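Local coordinates for protein lasso peptide isopeptidase AtxE2 (Asticcacaulis excentricus, PDB 5TXE) that hydrolyses the isopeptide bond of the lasso peptides astexin-2 and astexin-3, converting these threaded substrates into linear peptides, at residues Arg68-Val74 and Arg87-Thr93; Pro59-Leu63 and Leu361-Gln365; Gly138-Tyr143 and Trp154-Val158. The protein carries 1 engineered substitution. One frame throughout, in Å; residues are numbered along the deposited sequence.

Interaction 1 of 3, residues Arg68-Val74 and Arg87-Thr93; sequences RYVAFQV and RMVVKAT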
# COMPACT_ATOMS: atom_id res chain seq x y z
N ARG A 68 -24.84 -14.12 -8.35
CA ARG A 68 -25.62 -14.11 -7.11
C ARG A 68 -24.79 -14.17 -5.83
O ARG A 68 -25.32 -13.91 -4.76
CB ARG A 68 -26.69 -15.21 -7.15
CG ARG A 68 -27.87 -14.81 -8.08
CD ARG A 68 -29.09 -15.75 -8.18
NE ARG A 68 -28.62 -17.14 -8.06
CZ ARG A 68 -29.05 -18.02 -7.16
NH1 ARG A 68 -30.02 -17.72 -6.30
NH2 ARG A 68 -28.50 -19.23 -7.13
N TYR A 69 -23.50 -14.52 -5.94
CA TYR A 69 -22.62 -14.62 -4.77
C TYR A 69 -21.32 -13.86 -5.00
O TYR A 69 -20.87 -13.70 -6.14
CB TYR A 69 -22.35 -16.10 -4.43
CG TYR A 69 -23.60 -16.79 -4.00
CD1 TYR A 69 -24.04 -16.72 -2.68
CD2 TYR A 69 -24.41 -17.49 -4.93
CE1 TYR A 69 -25.22 -17.34 -2.29
CE2 TYR A 69 -25.60 -18.10 -4.55
CZ TYR A 69 -26.00 -18.01 -3.23
OH TYR A 69 -27.18 -18.61 -2.82
N VAL A 70 -20.74 -13.36 -3.92
CA VAL A 70 -19.41 -12.76 -3.99
C VAL A 70 -18.50 -13.51 -3.01
O VAL A 70 -18.88 -13.79 -1.88
CB VAL A 70 -19.43 -11.26 -3.68
CG1 VAL A 70 -20.00 -10.94 -2.32
CG2 VAL A 70 -18.03 -10.68 -3.84
N ALA A 71 -17.31 -13.84 -3.48
CA ALA A 71 -16.30 -14.53 -2.68
C ALA A 71 -15.08 -13.61 -2.49
O ALA A 71 -14.68 -12.88 -3.41
CB ALA A 71 -15.88 -15.81 -3.39
N PHE A 72 -14.51 -13.66 -1.29
CA PHE A 72 -13.42 -12.78 -0.91
C PHE A 72 -12.79 -13.31 0.37
O PHE A 72 -13.44 -14.04 1.12
CB PHE A 72 -13.94 -11.37 -0.67
CG PHE A 72 -15.07 -11.29 0.33
CD1 PHE A 72 -16.34 -11.63 -0.02
CD2 PHE A 72 -14.84 -10.88 1.63
CE1 PHE A 72 -17.38 -11.54 0.90
CE2 PHE A 72 -15.85 -10.82 2.56
CZ PHE A 72 -17.14 -11.15 2.19
N GLN A 73 -11.54 -12.91 0.63
CA GLN A 73 -10.78 -13.26 1.84
C GLN A 73 -10.77 -12.17 2.86
O GLN A 73 -10.57 -11.00 2.53
CB GLN A 73 -9.36 -13.62 1.49
CG GLN A 73 -8.57 -14.17 2.66
CD GLN A 73 -7.08 -14.16 2.33
OE1 GLN A 73 -6.41 -15.23 2.19
NE2 GLN A 73 -6.56 -12.93 2.13
N VAL A 74 -11.01 -12.57 4.10
CA VAL A 74 -10.95 -11.68 5.27
C VAL A 74 -9.76 -12.05 6.12
O VAL A 74 -9.46 -13.21 6.29
CB VAL A 74 -12.23 -11.72 6.16
CG1 VAL A 74 -12.06 -10.82 7.36
CG2 VAL A 74 -13.45 -11.20 5.39
N ARG A 87 -9.83 -16.09 6.42
CA ARG A 87 -11.10 -16.82 6.12
C ARG A 87 -11.47 -16.52 4.66
O ARG A 87 -11.42 -15.35 4.24
CB ARG A 87 -12.31 -16.32 6.90
CG ARG A 87 -12.15 -15.97 8.32
CD ARG A 87 -13.48 -15.59 8.95
NE ARG A 87 -13.63 -14.17 9.24
CZ ARG A 87 -14.70 -13.47 8.92
NH1 ARG A 87 -15.72 -14.04 8.25
NH2 ARG A 87 -14.79 -12.21 9.27
N MET A 88 -11.82 -17.56 3.91
CA MET A 88 -12.44 -17.37 2.61
C MET A 88 -13.97 -17.32 2.81
O MET A 88 -14.58 -18.25 3.38
CB MET A 88 -11.99 -18.49 1.68
CG MET A 88 -12.43 -18.35 0.23
SD MET A 88 -12.01 -16.77 -0.61
CE MET A 88 -10.25 -17.08 -0.71
N VAL A 89 -14.58 -16.22 2.40
CA VAL A 89 -15.97 -15.92 2.66
C VAL A 89 -16.85 -15.84 1.38
O VAL A 89 -16.39 -15.39 0.35
CB VAL A 89 -16.10 -14.61 3.38
CG1 VAL A 89 -17.54 -14.41 3.86
CG2 VAL A 89 -15.18 -14.62 4.60
N VAL A 90 -18.07 -16.37 1.45
CA VAL A 90 -19.03 -16.30 0.35
C VAL A 90 -20.27 -15.62 0.90
O VAL A 90 -20.71 -15.92 1.97
CB VAL A 90 -19.37 -17.68 -0.17
CG1 VAL A 90 -20.52 -17.59 -1.16
CG2 VAL A 90 -18.16 -18.29 -0.85
N LYS A 91 -20.78 -14.64 0.19
CA LYS A 91 -21.92 -13.83 0.64
C LYS A 91 -22.88 -13.60 -0.55
O LYS A 91 -22.44 -13.24 -1.65
CB LYS A 91 -21.41 -12.50 1.13
CG LYS A 91 -22.47 -11.45 1.35
CD LYS A 91 -23.36 -11.80 2.52
CE LYS A 91 -24.12 -10.54 2.94
NZ LYS A 91 -24.95 -10.77 4.12
N ALA A 92 -24.17 -13.84 -0.35
CA ALA A 92 -25.16 -13.62 -1.44
C ALA A 92 -25.24 -12.15 -1.72
O ALA A 92 -25.32 -11.34 -0.79
CB ALA A 92 -26.53 -14.15 -1.04
N THR A 93 -25.20 -11.79 -3.00
CA THR A 93 -25.22 -10.39 -3.35
C THR A 93 -26.58 -9.74 -3.10
O THR A 93 -26.64 -8.53 -3.03
CB THR A 93 -24.79 -10.17 -4.78
OG1 THR A 93 -25.62 -10.95 -5.64
CG2 THR A 93 -23.39 -10.63 -4.95

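Interaction 2 of 3, residues Pro59-Leu63 and Leu361-Gln365; sequences PLLSL and LICAQ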
# COMPACT_ATOMS: atom_id res chain seq x y z
N PRO A 59 -7.73 -6.85 -7.27
CA PRO A 59 -8.72 -7.92 -7.52
C PRO A 59 -9.17 -8.70 -6.29
O PRO A 59 -9.01 -9.92 -6.22
CB PRO A 59 -7.97 -8.84 -8.47
CG PRO A 59 -6.52 -8.70 -8.05
CD PRO A 59 -6.35 -7.27 -7.59
N LEU A 60 -9.75 -8.00 -5.33
CA LEU A 60 -9.94 -8.55 -3.98
C LEU A 60 -11.25 -9.33 -3.78
O LEU A 60 -11.51 -9.86 -2.67
CB LEU A 60 -9.78 -7.46 -2.90
CG LEU A 60 -10.44 -6.12 -3.11
CD1 LEU A 60 -11.95 -6.32 -3.14
CD2 LEU A 60 -10.07 -5.14 -1.99
N LEU A 61 -12.09 -9.35 -4.81
CA LEU A 61 -13.34 -10.10 -4.76
C LEU A 61 -13.64 -10.70 -6.10
O LEU A 61 -13.08 -10.25 -7.11
CB LEU A 61 -14.47 -9.23 -4.28
CG LEU A 61 -14.87 -8.05 -5.15
CD1 LEU A 61 -15.83 -8.47 -6.25
CD2 LEU A 61 -15.54 -7.02 -4.28
N SER A 62 -14.48 -11.74 -6.10
CA SER A 62 -14.89 -12.36 -7.30
C SER A 62 -16.36 -12.73 -7.26
O SER A 62 -16.83 -13.33 -6.30
CB SER A 62 -14.09 -13.61 -7.42
OG SER A 62 -14.35 -14.27 -8.65
N LEU A 63 -17.11 -12.35 -8.28
CA LEU A 63 -18.55 -12.71 -8.35
C LEU A 63 -18.71 -14.06 -8.97
O LEU A 63 -17.98 -14.42 -9.89
CB LEU A 63 -19.32 -11.75 -9.22
CG LEU A 63 -19.39 -10.36 -8.65
CD1 LEU A 63 -20.12 -9.45 -9.62
CD2 LEU A 63 -20.13 -10.35 -7.33
N LEU A 361 -23.02 -2.59 -9.08
CA LEU A 361 -21.62 -2.80 -8.89
C LEU A 361 -21.48 -3.36 -7.46
O LEU A 361 -22.09 -2.86 -6.53
CB LEU A 361 -20.94 -1.43 -8.99
CG LEU A 361 -19.63 -1.33 -9.72
CD1 LEU A 361 -19.63 -2.12 -11.03
CD2 LEU A 361 -19.33 0.13 -9.98
N ILE A 362 -20.72 -4.42 -7.32
CA ILE A 362 -20.30 -4.88 -6.01
C ILE A 362 -18.85 -4.51 -5.80
O ILE A 362 -17.99 -4.92 -6.59
CB ILE A 362 -20.46 -6.39 -5.90
CG1 ILE A 362 -21.97 -6.68 -5.88
CG2 ILE A 362 -19.98 -6.90 -4.55
CD1 ILE A 362 -22.63 -6.95 -7.18
N CYS A 363 -18.59 -3.77 -4.74
CA CYS A 363 -17.28 -3.16 -4.47
C CYS A 363 -16.78 -3.37 -3.04
O CYS A 363 -17.58 -3.47 -2.10
CB CYS A 363 -17.37 -1.65 -4.64
SG CYS A 363 -17.94 -1.13 -6.27
N ALA A 364 -15.46 -3.34 -2.84
CA ALA A 364 -14.97 -3.00 -1.52
C ALA A 364 -14.98 -1.49 -1.43
O ALA A 364 -14.79 -0.82 -2.43
CB ALA A 364 -13.56 -3.54 -1.31
N GLN A 365 -15.12 -0.94 -0.23
CA GLN A 365 -15.18 0.50 -0.05
C GLN A 365 -14.63 0.86 1.31
O GLN A 365 -14.74 0.07 2.27
CB GLN A 365 -16.64 0.95 -0.12
CG GLN A 365 -16.86 2.46 0.03
CD GLN A 365 -17.22 2.89 1.44
OE1 GLN A 365 -17.82 2.15 2.21
NE2 GLN A 365 -16.89 4.12 1.77

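Interaction 3 of 3, residues Gly138-Tyr143 and Trp154-Val158; sequences GTHLAY and WRASV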
# COMPACT_ATOMS: atom_id res chain seq x y z
N GLY A 138 -20.37 -22.77 -10.55
CA GLY A 138 -20.66 -21.94 -9.38
C GLY A 138 -20.62 -22.68 -8.05
O GLY A 138 -21.06 -22.14 -7.05
N THR A 139 -20.09 -23.89 -8.03
CA THR A 139 -20.16 -24.69 -6.79
C THR A 139 -18.84 -24.76 -5.98
O THR A 139 -18.86 -25.16 -4.84
CB THR A 139 -20.58 -26.16 -7.06
OG1 THR A 139 -19.66 -26.74 -7.97
CG2 THR A 139 -22.02 -26.26 -7.61
N HIS A 140 -17.70 -24.45 -6.59
CA HIS A 140 -16.43 -24.53 -5.88
C HIS A 140 -15.58 -23.31 -6.19
O HIS A 140 -15.79 -22.65 -7.21
CB HIS A 140 -15.67 -25.75 -6.30
CG HIS A 140 -16.33 -27.02 -5.88
ND1 HIS A 140 -17.34 -27.61 -6.63
CD2 HIS A 140 -16.18 -27.77 -4.77
CE1 HIS A 140 -17.75 -28.69 -5.99
NE2 HIS A 140 -17.06 -28.81 -4.87
N LEU A 141 -14.67 -23.03 -5.27
CA LEU A 141 -13.69 -22.02 -5.41
C LEU A 141 -12.35 -22.70 -5.48
O LEU A 141 -12.13 -23.71 -4.85
CB LEU A 141 -13.75 -21.09 -4.20
CG LEU A 141 -15.00 -20.31 -3.89
CD1 LEU A 141 -14.81 -19.42 -2.67
CD2 LEU A 141 -15.34 -19.43 -5.07
N ALA A 142 -11.45 -22.12 -6.26
CA ALA A 142 -10.02 -22.44 -6.21
C ALA A 142 -9.25 -21.13 -5.94
O ALA A 142 -9.63 -20.07 -6.43
CB ALA A 142 -9.55 -23.02 -7.51
N TYR A 143 -8.18 -21.23 -5.15
CA TYR A 143 -7.45 -20.04 -4.69
C TYR A 143 -6.15 -20.50 -4.11
O TYR A 143 -5.99 -21.69 -3.76
CB TYR A 143 -8.25 -19.28 -3.63
CG TYR A 143 -8.66 -20.11 -2.44
CD1 TYR A 143 -9.80 -20.89 -2.49
CD2 TYR A 143 -7.91 -20.15 -1.26
CE1 TYR A 143 -10.18 -21.68 -1.42
CE2 TYR A 143 -8.28 -20.97 -0.19
CZ TYR A 143 -9.42 -21.73 -0.29
OH TYR A 143 -9.86 -22.55 0.70
N TRP A 154 -5.97 -24.53 -3.17
CA TRP A 154 -6.98 -25.14 -2.40
C TRP A 154 -8.30 -25.04 -3.18
O TRP A 154 -8.49 -24.13 -3.97
CB TRP A 154 -7.15 -24.48 -1.02
CG TRP A 154 -6.06 -24.87 -0.01
CD1 TRP A 154 -4.73 -24.75 -0.18
CD2 TRP A 154 -6.24 -25.44 1.29
NE1 TRP A 154 -4.06 -25.21 0.92
CE2 TRP A 154 -4.97 -25.63 1.85
CE3 TRP A 154 -7.37 -25.80 2.04
CZ2 TRP A 154 -4.77 -26.14 3.13
CZ3 TRP A 154 -7.18 -26.35 3.31
CH2 TRP A 154 -5.88 -26.53 3.83
N ARG A 155 -9.19 -25.97 -2.88
CA ARG A 155 -10.53 -26.04 -3.44
C ARG A 155 -11.53 -26.08 -2.33
O ARG A 155 -11.41 -26.87 -1.44
CB ARG A 155 -10.64 -27.32 -4.25
CG ARG A 155 -12.02 -27.57 -4.81
CD ARG A 155 -11.92 -28.82 -5.63
NE ARG A 155 -13.20 -29.17 -6.19
CZ ARG A 155 -14.04 -30.02 -5.62
NH1 ARG A 155 -13.72 -30.61 -4.47
NH2 ARG A 155 -15.21 -30.27 -6.21
N ALA A 156 -12.50 -25.20 -2.37
CA ALA A 156 -13.49 -25.11 -1.31
C ALA A 156 -14.92 -25.28 -1.88
O ALA A 156 -15.24 -24.73 -2.92
CB ALA A 156 -13.40 -23.77 -0.61
N SER A 157 -15.80 -25.94 -1.12
CA SER A 157 -17.22 -26.00 -1.46
C SER A 157 -17.92 -24.74 -1.01
O SER A 157 -17.68 -24.26 0.09
CB SER A 157 -17.87 -27.24 -0.83
OG SER A 157 -19.27 -27.26 -1.03
N VAL A 158 -18.78 -24.18 -1.85
CA VAL A 158 -19.33 -22.84 -1.57
C VAL A 158 -20.49 -22.76 -0.57
O VAL A 158 -20.82 -21.65 -0.13
CB VAL A 158 -19.78 -22.08 -2.83
CG1 VAL A 158 -18.64 -21.98 -3.85
CG2 VAL A 158 -21.04 -22.71 -3.43

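Interaction 1 of 3, residues Arg68-Val74 and Arg87-Thr93
Val74 N donates to Arg87 O over 2.8 Å with an almost straight N-H...O angle of 168°, and Arg87 N returns a bond to Val74 O. Phe72 with Val89 and Val70 with Lys91 form two more reciprocal pairs, the ladder of an antiparallel hairpin. On the face holding Val70, Phe72, Val74 and Val89, the Phe72 ring packs against Val89 and Lys91. With CG set between the backbone N and the carbonyl carbon (chi1 55°), the ring leans over the partner strand: Val89 CB stands 4.0 Å from the ring centroid, 19° off its normal, while Lys91 CB meets the ring edge, 4.1 Å from Phe72 CE1. An alanine here is likely to leave a gap over Val89 and to deprive Tyr388 of the ring it meets. Beside it, Val74 CG1 lies 3.6 Å from Arg87 NH2, the valine lying over one face of the guanidinium. On the sheet face of Tyr69, Ala71, Met88 and Val90, Tyr69 CE1 touches Ala92 CB at 3.7 Å, and Met88 bends back until SD is 3.5 Å from Phe72 O. Backbone bonds thus fix the register, while charged ends find partners outside the ladder: Arg87 at Asp101 and Tyr388 OH, Lys91 at Thr97 O, Arg68 at Asp66.

Interaction 2 of 3, residues Pro59-Leu63 and Leu361-Gln365
Leu60 and Leu61 both carry CG in the position between backbone N and carbonyl carbon (chi1 45° and 64°), and from there their methyl branches reach toward strand 361-365. Leu60 uses both branches on a single target: Ala364 CB lies 3.7 Å from Leu60 CD1 and 3.9 Å from Leu60 CD2, so the alanine methyl faces the fork of the leucine. Leu61 meets main chain more than side chain. Its CD2 is 4.0 Å from Ile362 O and the same distance from Ala364 N, lying against the backbone that joins the two inward-pointing residues, with Ile362 CG2 slightly farther off. Leu63 completes the row, CD2 approaching Ile362 CB at 4.2 Å.

The strand axes run antiparallel at 167° but stay 8.6 Å apart, much wider than hydrogen-bonded neighbours, which identifies packing between two sheets. Residues 61-63 pair with strand 69-78 in the first sheet of the propeller-like domain, whereas 361-365 runs within the last four-stranded antiparallel sheet before the hydrolase part. Such a meeting of first and last blades is consistent with closure of a beta-propeller, as in the prolyl oligopeptidase family. No blade-to-blade backbone bonding is seen between these segments; apart from the backbone around Cys363, the contact is made by leucine, isoleucine and alanine. A polar link, Leu63 N to Glu355 OE1, joins strand 61-63 to strand 350-357 of the other sheet. Cys363, whose CB points away from residues 59-63, is tied by a disulfide to Cys354 on that same strand.

Interaction 3 of 3, residues Gly138-Tyr143 and Trp154-Val158
Arg155 reaches across to His140 along a fully extended chain. Its CB sits 4.0 Å from Leu141 O, and CG stays near that same carbonyl while coming within van der Waals range of His140 CD2. With CG anti to the backbone N (chi1 176°) and the next torsions also extended, the chain carries NE to 3.6 Å from His140 CD2. CZ then lies above the imidazole, off its centre toward the rim, and the guanidinium rests flat on the ring, planes 20° apart and centres 3.5 Å apart. NH2, at the tip, is also over the ring face. Its very short approach to His140 NE2 has a poor angle and is not a hydrogen bond, so the exact spacing is doubtful. A hydrogen bond between His140 ND1 and Thr139 OG1 (2.8 Å) restrains the ring's rotation. Stacked under a cationic guanidinium, His140 would probably be less readily protonated.

The opposite face of the strands is aromatic and apolar. Trp154 CB stands over the Tyr143 ring, 4.0 Å from its centroid and 28° off the normal, while Ala156 CB meets the ring edge, 3.9 Å from CE1 of Tyr143. The phenol OH bonds to Asp103. Leu141 CG touches Val158 CG1 at 4.0 Å. Leu141 and Ala156 exchange reciprocal N-H...O bonds, as do Tyr143 and Trp154; Val158 N adds one to Thr139 O. Trp178 packs on the His140-Arg155 side, Met88 and Val102 on the Leu141 side. This hairpin forms the middle strands of a four-stranded antiparallel meander between neighbouring sheets, consistent with a beta-propeller blade.

Interactions 1 and 3 are both hairpins of successive sheets, bonded by backbone ladders, while interaction 2 joins two sheets by apolar side chains of 59-63 packed on side chains and backbone of 361-365. Interaction 2 and interaction 1 share one sheet: Ala71 N probably bonds to Ser62 O, so strand 61-63 carries the link to residues 361-365 directly from strand 69-78. Interactions 1 and 3 meet face to face, with Leu141 CD1 against Ala71 CB at 3.8 Å and Met88 CE against Tyr143 CG at the same distance. Interactions 2 and 3 do not touch, their nearest atoms being about 6 Å apart. The first two contacts are buried; interaction 3 is partly buried, and it alone has a guanidinium-imidazole stack.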